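Local coordinates for protein pyridine synthase TbtD (Thermobispora bispora, PDB 5WA4) that catalyses the formal [4+2] aza-cycloaddition that builds the pyridine core of the thiopeptide thiomuracin, and binds the leader peptide of its substrate, at residues L171-T175 against T321-L325; F143-P149 against W249-L253. All blocks are in the same frame, centred on the assembly; numbering follows the deposited sequence.

Contact 1: residues L171-T175 against T321-L325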
ATOM      1  N   LEU E 171      -7.738 -37.723  -6.998  1.00 51.48           N
ATOM      2  CA  LEU E 171      -7.590 -37.374  -5.584  1.00 45.19           C
ATOM      3  C   LEU E 171      -8.084 -35.970  -5.281  1.00 49.46           C
ATOM      4  O   LEU E 171      -8.897 -35.768  -4.376  1.00 50.54           O
ATOM      5  CB  LEU E 171      -6.137 -37.508  -5.139  1.00 41.39           C
ATOM      6  CG  LEU E 171      -5.631 -38.944  -5.210  1.00 41.97           C
ATOM      7  CD1 LEU E 171      -4.213 -39.083  -4.643  1.00 38.89           C
ATOM      8  CD2 LEU E 171      -6.622 -39.886  -4.535  1.00 38.01           C
ATOM      9  N   VAL E 172      -7.599 -34.998  -6.040  1.00 48.15           N
ATOM     10  CA  VAL E 172      -7.997 -33.606  -5.836  1.00 49.13           C
ATOM     11  C   VAL E 172      -9.516 -33.429  -5.910  1.00 44.76           C
ATOM     12  O   VAL E 172     -10.111 -32.829  -5.035  1.00 48.81           O
ATOM     13  CB  VAL E 172      -7.286 -32.689  -6.863  1.00 44.87           C
ATOM     14  CG1 VAL E 172      -8.138 -31.507  -7.252  1.00 41.87           C
ATOM     15  CG2 VAL E 172      -5.942 -32.249  -6.325  1.00 39.28           C
ATOM     16  N   VAL E 173     -10.140 -33.966  -6.948  1.00 49.36           N
ATOM     17  CA  VAL E 173     -11.593 -33.877  -7.097  1.00 52.60           C
ATOM     18  C   VAL E 173     -12.336 -34.567  -5.940  1.00 48.03           C
ATOM     19  O   VAL E 173     -13.341 -34.058  -5.456  1.00 44.64           O
ATOM     20  CB  VAL E 173     -12.059 -34.513  -8.440  1.00 51.97           C
ATOM     21  CG1 VAL E 173     -13.579 -34.510  -8.553  1.00 57.45           C
ATOM     22  CG2 VAL E 173     -11.458 -33.787  -9.622  1.00 54.49           C
ATOM     23  N   ALA E 174     -11.834 -35.725  -5.510  1.00 44.50           N
ATOM     24  CA  ALA E 174     -12.535 -36.558  -4.536  1.00 49.12           C
ATOM     25  C   ALA E 174     -12.582 -35.889  -3.162  1.00 52.97           C
ATOM     26  O   ALA E 174     -13.629 -35.875  -2.493  1.00 45.95           O
ATOM     27  CB  ALA E 174     -11.887 -37.923  -4.435  1.00 43.45           C
ATOM     28  N   THR E 175     -11.441 -35.335  -2.756  1.00 49.81           N
ATOM     29  CA  THR E 175     -11.344 -34.573  -1.526  1.00 42.92           C
ATOM     30  C   THR E 175     -12.305 -33.370  -1.503  1.00 52.74           C
ATOM     31  O   THR E 175     -12.984 -33.126  -0.482  1.00 53.14           O
ATOM     32  CB  THR E 175      -9.905 -34.114  -1.299  1.00 46.87           C
ATOM     33  OG1 THR E 175      -9.059 -35.270  -1.254  1.00 52.48           O
ATOM     34  CG2 THR E 175      -9.769 -33.363   0.012  1.00 54.24           C
ATOM     35  N   THR E 321      -3.732 -33.195   0.745  1.00 51.62           N
ATOM     36  CA  THR E 321      -3.782 -33.858  -0.541  1.00 48.25           C
ATOM     37  C   THR E 321      -2.680 -33.328  -1.462  1.00 53.22           C
ATOM     38  O   THR E 321      -1.906 -34.117  -2.043  1.00 48.62           O
ATOM     39  CB  THR E 321      -5.132 -33.677  -1.222  1.00 47.12           C
ATOM     40  OG1 THR E 321      -6.132 -34.374  -0.478  1.00 52.97           O
ATOM     41  CG2 THR E 321      -5.086 -34.230  -2.635  1.00 46.25           C
ATOM     42  N   TYR E 322      -2.606 -32.003  -1.588  1.00 47.79           N
ATOM     43  CA  TYR E 322      -1.576 -31.399  -2.417  1.00 43.26           C
ATOM     44  C   TYR E 322      -0.220 -31.895  -1.946  1.00 41.37           C
ATOM     45  O   TYR E 322       0.624 -32.199  -2.764  1.00 48.53           O
ATOM     46  CB  TYR E 322      -1.632 -29.872  -2.373  1.00 41.76           C
ATOM     47  CG  TYR E 322      -2.904 -29.254  -2.931  1.00 44.71           C
ATOM     48  CD1 TYR E 322      -3.709 -29.946  -3.838  1.00 40.94           C
ATOM     49  CD2 TYR E 322      -3.294 -27.973  -2.554  1.00 42.70           C
ATOM     50  CE1 TYR E 322      -4.868 -29.376  -4.344  1.00 40.87           C
ATOM     51  CE2 TYR E 322      -4.435 -27.388  -3.057  1.00 37.50           C
ATOM     52  CZ  TYR E 322      -5.228 -28.086  -3.948  1.00 48.83           C
ATOM     53  OH  TYR E 322      -6.393 -27.500  -4.427  1.00 44.71           O
ATOM     54  N   LEU E 323      -0.022 -32.018  -0.634  1.00 41.62           N
ATOM     55  CA  LEU E 323       1.278 -32.425  -0.101  1.00 43.50           C
ATOM     56  C   LEU E 323       1.603 -33.891  -0.458  1.00 50.75           C
ATOM     57  O   LEU E 323       2.787 -34.266  -0.602  1.00 48.04           O
ATOM     58  CB  LEU E 323       1.334 -32.214   1.418  1.00 47.88           C
ATOM     59  CG  LEU E 323       1.577 -30.828   2.048  1.00 46.70           C
ATOM     60  CD1 LEU E 323       1.502 -30.941   3.543  1.00 44.65           C
ATOM     61  CD2 LEU E 323       2.934 -30.254   1.683  1.00 41.70           C
ATOM     62  N   HIS E 324       0.549 -34.696  -0.616  1.00 44.49           N
ATOM     63  CA  HIS E 324       0.647 -36.084  -1.060  1.00 41.69           C
ATOM     64  C   HIS E 324       1.128 -36.116  -2.511  1.00 48.55           C
ATOM     65  O   HIS E 324       2.110 -36.770  -2.829  1.00 48.95           O
ATOM     66  CB  HIS E 324      -0.717 -36.762  -0.927  1.00 39.76           C
ATOM     67  CG  HIS E 324      -0.756 -38.216  -1.317  1.00 53.67           C
ATOM     68  ND1 HIS E 324       0.081 -39.168  -0.765  1.00 53.93           N
ATOM     69  CD2 HIS E 324      -1.574 -38.887  -2.171  1.00 40.62           C
ATOM     70  CE1 HIS E 324      -0.218 -40.356  -1.265  1.00 48.72           C
ATOM     71  NE2 HIS E 324      -1.224 -40.215  -2.114  1.00 42.50           N
ATOM     72  N   LEU E 325       0.426 -35.396  -3.387  1.00 47.83           N
ATOM     73  CA  LEU E 325       0.763 -35.338  -4.802  1.00 43.34           C
ATOM     74  C   LEU E 325       2.230 -34.913  -4.999  1.00 47.10           C
ATOM     75  O   LEU E 325       2.920 -35.476  -5.837  1.00 49.01           O
ATOM     76  CB  LEU E 325      -0.173 -34.384  -5.553  1.00 33.30           C
ATOM     77  CG  LEU E 325      -1.667 -34.619  -5.361  1.00 38.54           C
ATOM     78  CD1 LEU E 325      -2.515 -33.585  -6.081  1.00 40.95           C
ATOM     79  CD2 LEU E 325      -2.081 -36.022  -5.760  1.00 44.70           C
TER
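With CG beside the backbone N at Leu171 (chi1 -64°) and anti to it at His324 (chi1 -178°), a leucine branch is placed at the edge of the imidazole. The two side chains cross nearly at right angles, and Leu171 CD1 lies in the ring plane, 3.6 Å from His324 CD2. The same methyl is 3.9 Å from Leu325 CD2, the two leucines sliding past each other in opposite senses. Val172 extends the apolar seam with a single branch: CG2 is 3.7 Å from Leu325 CD1 and also 3.7 Å from Tyr322 CE1, again in the ring plane. Residues 171-175 thus meet both rings at an edge. Tyr322 is directed away at its CB, yet its ring swings back to meet the valine.

The polar end is formed by Thr175 and Thr321, whose OG1 atoms lie 3.2 Å apart. Thr175 OG1 donates to Leu171 O from above the carbonyl plane, giving that oxygen a second donor besides Thr175 N. The single indole N-H of Trp249 is probably shared between the two OG1 atoms, the nearer being that of Thr175.

This is near-antiparallel helix packing within the lantibiotic dehydratase C-terminal family region: the segment axes, 10.5 Å apart at 168°, join helices 164-178 and 307-328, with the contact centre about 8 Å from the centre of the chain. Helix 244-265 packs on Leu171 and both threonines, helix 135-159 on His324, and helix 184-201 on Val172 and Tyr322, where His194 stacks on the tyrosine ring. Helix 332-352 also packs against Tyr322.

Contact 2: residues F143-P149 against W249-L253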
ATOM      1  N   PHE E 143      -0.553 -38.162   9.197  1.00 60.22           N
ATOM      2  CA  PHE E 143      -1.102 -38.187   7.849  1.00 60.52           C
ATOM      3  C   PHE E 143      -0.158 -38.875   6.855  1.00 58.68           C
ATOM      4  O   PHE E 143      -0.601 -39.650   6.019  1.00 58.90           O
ATOM      5  CB  PHE E 143      -1.422 -36.774   7.348  1.00 55.14           C
ATOM      6  CG  PHE E 143      -1.688 -36.720   5.875  1.00 57.97           C
ATOM      7  CD1 PHE E 143      -2.934 -37.078   5.375  1.00 57.38           C
ATOM      8  CD2 PHE E 143      -0.669 -36.367   4.978  1.00 57.43           C
ATOM      9  CE1 PHE E 143      -3.187 -37.065   4.006  1.00 57.79           C
ATOM     10  CE2 PHE E 143      -0.900 -36.351   3.612  1.00 54.34           C
ATOM     11  CZ  PHE E 143      -2.171 -36.702   3.118  1.00 57.29           C
ATOM     12  N   TYR E 144       1.129 -38.570   6.933  1.00 53.34           N
ATOM     13  CA  TYR E 144       2.063 -39.087   5.958  1.00 58.71           C
ATOM     14  C   TYR E 144       2.135 -40.599   6.122  1.00 59.42           C
ATOM     15  O   TYR E 144       2.053 -41.347   5.138  1.00 57.61           O
ATOM     16  CB  TYR E 144       3.449 -38.420   6.094  1.00 54.40           C
ATOM     17  CG  TYR E 144       3.553 -37.089   5.359  1.00 52.72           C
ATOM     18  CD1 TYR E 144       3.056 -36.956   4.080  1.00 49.29           C
ATOM     19  CD2 TYR E 144       4.137 -35.965   5.945  1.00 52.48           C
ATOM     20  CE1 TYR E 144       3.145 -35.757   3.395  1.00 47.63           C
ATOM     21  CE2 TYR E 144       4.221 -34.757   5.262  1.00 46.42           C
ATOM     22  CZ  TYR E 144       3.721 -34.663   3.979  1.00 45.99           C
ATOM     23  OH  TYR E 144       3.772 -33.479   3.250  1.00 46.67           O
ATOM     24  N   ALA E 145       2.248 -41.041   7.370  1.00 58.76           N
ATOM     25  CA  ALA E 145       2.271 -42.464   7.684  1.00 58.63           C
ATOM     26  C   ALA E 145       1.004 -43.178   7.196  1.00 55.78           C
ATOM     27  O   ALA E 145       1.061 -44.227   6.569  1.00 58.61           O
ATOM     28  CB  ALA E 145       2.443 -42.661   9.183  1.00 55.60           C
ATOM     29  N   ASP E 146      -0.151 -42.605   7.483  1.00 64.69           N
ATOM     30  CA  ASP E 146      -1.385 -43.284   7.155  1.00 64.67           C
ATOM     31  C   ASP E 146      -1.578 -43.390   5.640  1.00 62.11           C
ATOM     32  O   ASP E 146      -2.289 -44.284   5.171  1.00 60.59           O
ATOM     33  CB  ASP E 146      -2.574 -42.571   7.811  1.00 62.72           C
ATOM     34  CG  ASP E 146      -2.477 -42.561   9.324  1.00 78.86           C
ATOM     35  OD1 ASP E 146      -1.768 -43.430   9.886  1.00 82.06           O
ATOM     36  OD2 ASP E 146      -3.105 -41.683   9.961  1.00 89.86           O
ATOM     37  N   THR E 147      -0.937 -42.497   4.882  1.00 56.06           N
ATOM     38  CA  THR E 147      -1.129 -42.439   3.429  1.00 55.90           C
ATOM     39  C   THR E 147      -0.012 -43.109   2.609  1.00 59.54           C
ATOM     40  O   THR E 147      -0.069 -43.133   1.370  1.00 58.98           O
ATOM     41  CB  THR E 147      -1.277 -40.985   2.927  1.00 54.27           C
ATOM     42  OG1 THR E 147      -0.275 -40.159   3.528  1.00 56.69           O
ATOM     43  CG2 THR E 147      -2.643 -40.442   3.268  1.00 59.72           C
ATOM     44  N   THR E 148       0.981 -43.673   3.283  1.00 52.08           N
ATOM     45  CA  THR E 148       2.052 -44.364   2.582  1.00 54.65           C
ATOM     46  C   THR E 148       1.623 -45.505   1.619  1.00 65.05           C
ATOM     47  O   THR E 148       2.148 -45.596   0.493  1.00 64.05           O
ATOM     48  CB  THR E 148       3.030 -44.909   3.576  1.00 51.85           C
ATOM     49  OG1 THR E 148       3.732 -43.810   4.162  1.00 63.46           O
ATOM     50  CG2 THR E 148       4.003 -45.818   2.894  1.00 54.29           C
ATOM     51  N   PRO E 149       0.677 -46.378   2.033  1.00 64.42           N
ATOM     52  CA  PRO E 149       0.238 -47.351   1.020  1.00 59.19           C
ATOM     53  C   PRO E 149      -0.505 -46.701  -0.140  1.00 55.33           C
ATOM     54  O   PRO E 149      -0.684 -47.339  -1.177  1.00 62.74           O
ATOM     55  CB  PRO E 149      -0.699 -48.296   1.802  1.00 62.12           C
ATOM     56  CG  PRO E 149      -1.056 -47.564   3.049  1.00 60.36           C
ATOM     57  CD  PRO E 149       0.125 -46.691   3.364  1.00 57.05           C
ATOM     58  N   TRP E 249      -8.907 -43.135  -0.449  1.00 56.90           N
ATOM     59  CA  TRP E 249      -8.388 -41.815  -0.178  1.00 52.43           C
ATOM     60  C   TRP E 249      -9.345 -41.115   0.751  1.00 51.46           C
ATOM     61  O   TRP E 249      -8.939 -40.699   1.831  1.00 47.38           O
ATOM     62  CB  TRP E 249      -8.193 -40.995  -1.446  1.00 46.85           C
ATOM     63  CG  TRP E 249      -7.563 -39.655  -1.147  1.00 49.56           C
ATOM     64  CD1 TRP E 249      -8.131 -38.411  -1.316  1.00 47.05           C
ATOM     65  CD2 TRP E 249      -6.259 -39.422  -0.595  1.00 42.12           C
ATOM     66  NE1 TRP E 249      -7.241 -37.432  -0.918  1.00 44.67           N
ATOM     67  CE2 TRP E 249      -6.093 -38.032  -0.472  1.00 37.99           C
ATOM     68  CE3 TRP E 249      -5.220 -40.256  -0.196  1.00 45.79           C
ATOM     69  CZ2 TRP E 249      -4.939 -37.469   0.026  1.00 44.91           C
ATOM     70  CZ3 TRP E 249      -4.071 -39.689   0.299  1.00 46.62           C
ATOM     71  CH2 TRP E 249      -3.937 -38.316   0.407  1.00 44.91           C
ATOM     72  N   VAL E 250     -10.596 -40.971   0.319  1.00 46.46           N
ATOM     73  CA  VAL E 250     -11.601 -40.307   1.136  1.00 48.99           C
ATOM     74  C   VAL E 250     -11.661 -40.901   2.544  1.00 52.55           C
ATOM     75  O   VAL E 250     -11.469 -40.199   3.541  1.00 56.51           O
ATOM     76  CB  VAL E 250     -12.987 -40.396   0.513  1.00 49.41           C
ATOM     77  CG1 VAL E 250     -14.025 -39.915   1.522  1.00 49.20           C
ATOM     78  CG2 VAL E 250     -13.050 -39.576  -0.770  1.00 40.38           C
ATOM     79  N   ARG E 251     -11.856 -42.212   2.610  1.00 54.22           N
ATOM     80  CA  ARG E 251     -12.056 -42.925   3.870  1.00 52.95           C
ATOM     81  C   ARG E 251     -10.944 -42.695   4.907  1.00 52.65           C
ATOM     82  O   ARG E 251     -11.165 -42.808   6.114  1.00 65.80           O
ATOM     83  CB  ARG E 251     -12.200 -44.419   3.581  1.00 50.09           C
ATOM     84  CG  ARG E 251     -12.493 -45.236   4.778  1.00 58.08           C
ATOM     85  CD  ARG E 251     -12.270 -46.682   4.530  1.00 57.57           C
ATOM     86  NE  ARG E 251     -12.671 -47.007   3.187  1.00 71.31           N
ATOM     87  CZ  ARG E 251     -12.020 -47.864   2.410  1.00 75.85           C
ATOM     88  NH1 ARG E 251     -10.987 -48.557   2.884  1.00 79.64           N
ATOM     89  NH2 ARG E 251     -12.464 -48.085   1.184  1.00 70.76           N
ATOM     90  N   ARG E 252      -9.771 -42.330   4.418  1.00 50.18           N
ATOM     91  CA  ARG E 252      -8.548 -42.195   5.197  1.00 55.73           C
ATOM     92  C   ARG E 252      -8.328 -40.731   5.569  1.00 61.86           C
ATOM     93  O   ARG E 252      -7.502 -40.398   6.425  1.00 63.05           O
ATOM     94  CB  ARG E 252      -7.367 -42.725   4.374  1.00 57.42           C
ATOM     95  CG  ARG E 252      -6.004 -42.720   5.029  1.00 63.46           C
ATOM     96  CD  ARG E 252      -5.144 -43.818   4.386  1.00 76.71           C
ATOM     97  NE  ARG E 252      -5.115 -45.063   5.166  1.00 86.72           N
ATOM     98  CZ  ARG E 252      -4.689 -46.237   4.703  1.00 84.56           C
ATOM     99  NH1 ARG E 252      -4.271 -46.342   3.444  1.00 84.77           N
ATOM    100  NH2 ARG E 252      -4.690 -47.310   5.493  1.00 74.18           N
ATOM    101  N   LEU E 253      -9.062 -39.851   4.898  1.00 56.97           N
ATOM    102  CA  LEU E 253      -8.914 -38.422   5.131  1.00 57.37           C
ATOM    103  C   LEU E 253      -9.994 -37.939   6.106  1.00 56.52           C
ATOM    104  O   LEU E 253      -9.779 -36.970   6.822  1.00 48.65           O
ATOM    105  CB  LEU E 253      -9.007 -37.632   3.823  1.00 54.35           C
ATOM    106  CG  LEU E 253      -7.727 -37.129   3.176  1.00 47.65           C
ATOM    107  CD1 LEU E 253      -8.053 -35.965   2.265  1.00 46.95           C
ATOM    108  CD2 LEU E 253      -6.748 -36.731   4.235  1.00 52.34           C
TER
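Arg252, Phe143 and Trp249 lose the most surface here, and they divide the interface into a more exposed side round Arg252 and an apolar, largely aromatic side. Arg252 points toward helix 135-159 and its chain bends at chi3 (-98°), which lays the guanidinium beside the backbone of Asp146. Asp146 O stands over one face of that group, 3.1 Å from Arg252 CZ; the N-H directions fit it poorly, so no hydrogen bond is inferred. Pro149 CG approaches Arg252 NH1 to 3.5 Å. The Asp146 carboxylate makes no ion pair with this arginine: its OD1 is 6.0 Å from Arg252 NE, so any attraction is probably modest.

Phe143 works through its ring edge. CE1 meets Leu253 CD2 at 3.6 Å, and CZ lies an equal 3.6 Å from Trp249 CH2, both partners sitting near the phenyl plane. The phenyl and the six-membered indole ring are turned 82° apart, but the approach to the indole is oblique. Thr147 CG2 joins them, 3.4 Å from Trp249 CZ3, while its OG1 donates to Phe143 O and lies above one phenyl face, displaced toward its edge. Trp249 NE1 probably bonds Thr175 of helix 164-178.

This too is near-antiparallel helix packing in the dehydratase C-terminal family region: the segment axes pass 10.7 Å apart at 158°, and helix 135-159 is kinked at Pro149, whose N lacks a bond to the preceding turn. Behind the aromatic side, helix 307-328 touches Phe143 through Cys320, Leu253 through Val317 and stacks His324 on Trp249. Helix 164-178 backs Trp249 through Leu171, and strand 44-49 borders helix 135-159 at Tyr144 and Thr148.

Overall arrangement
Both contacts pair nearly antiparallel helices, with segment axes 10.5 and 10.7 Å apart; they have no helix in common, and their segments alternate along the chain. Contact 1 is core: all seven touching residues are buried, and its chemistry is aliphatic branches against two ring edges, with a threonine pair at one end. Contact 2 is only partly buried, grading from aromatic packing to a more exposed side with arginine and proline. The centres lie 11 Å apart, and Trp249 links them: its NE1 is 2.8 Å from Thr175 OG1, a probable hydrogen bond, while Leu171 packs on the indole. Leu323 and Tyr144 also touch. The contacts between the four helices are consistent with one helical bundle, bordered by the sheet beside 143-149.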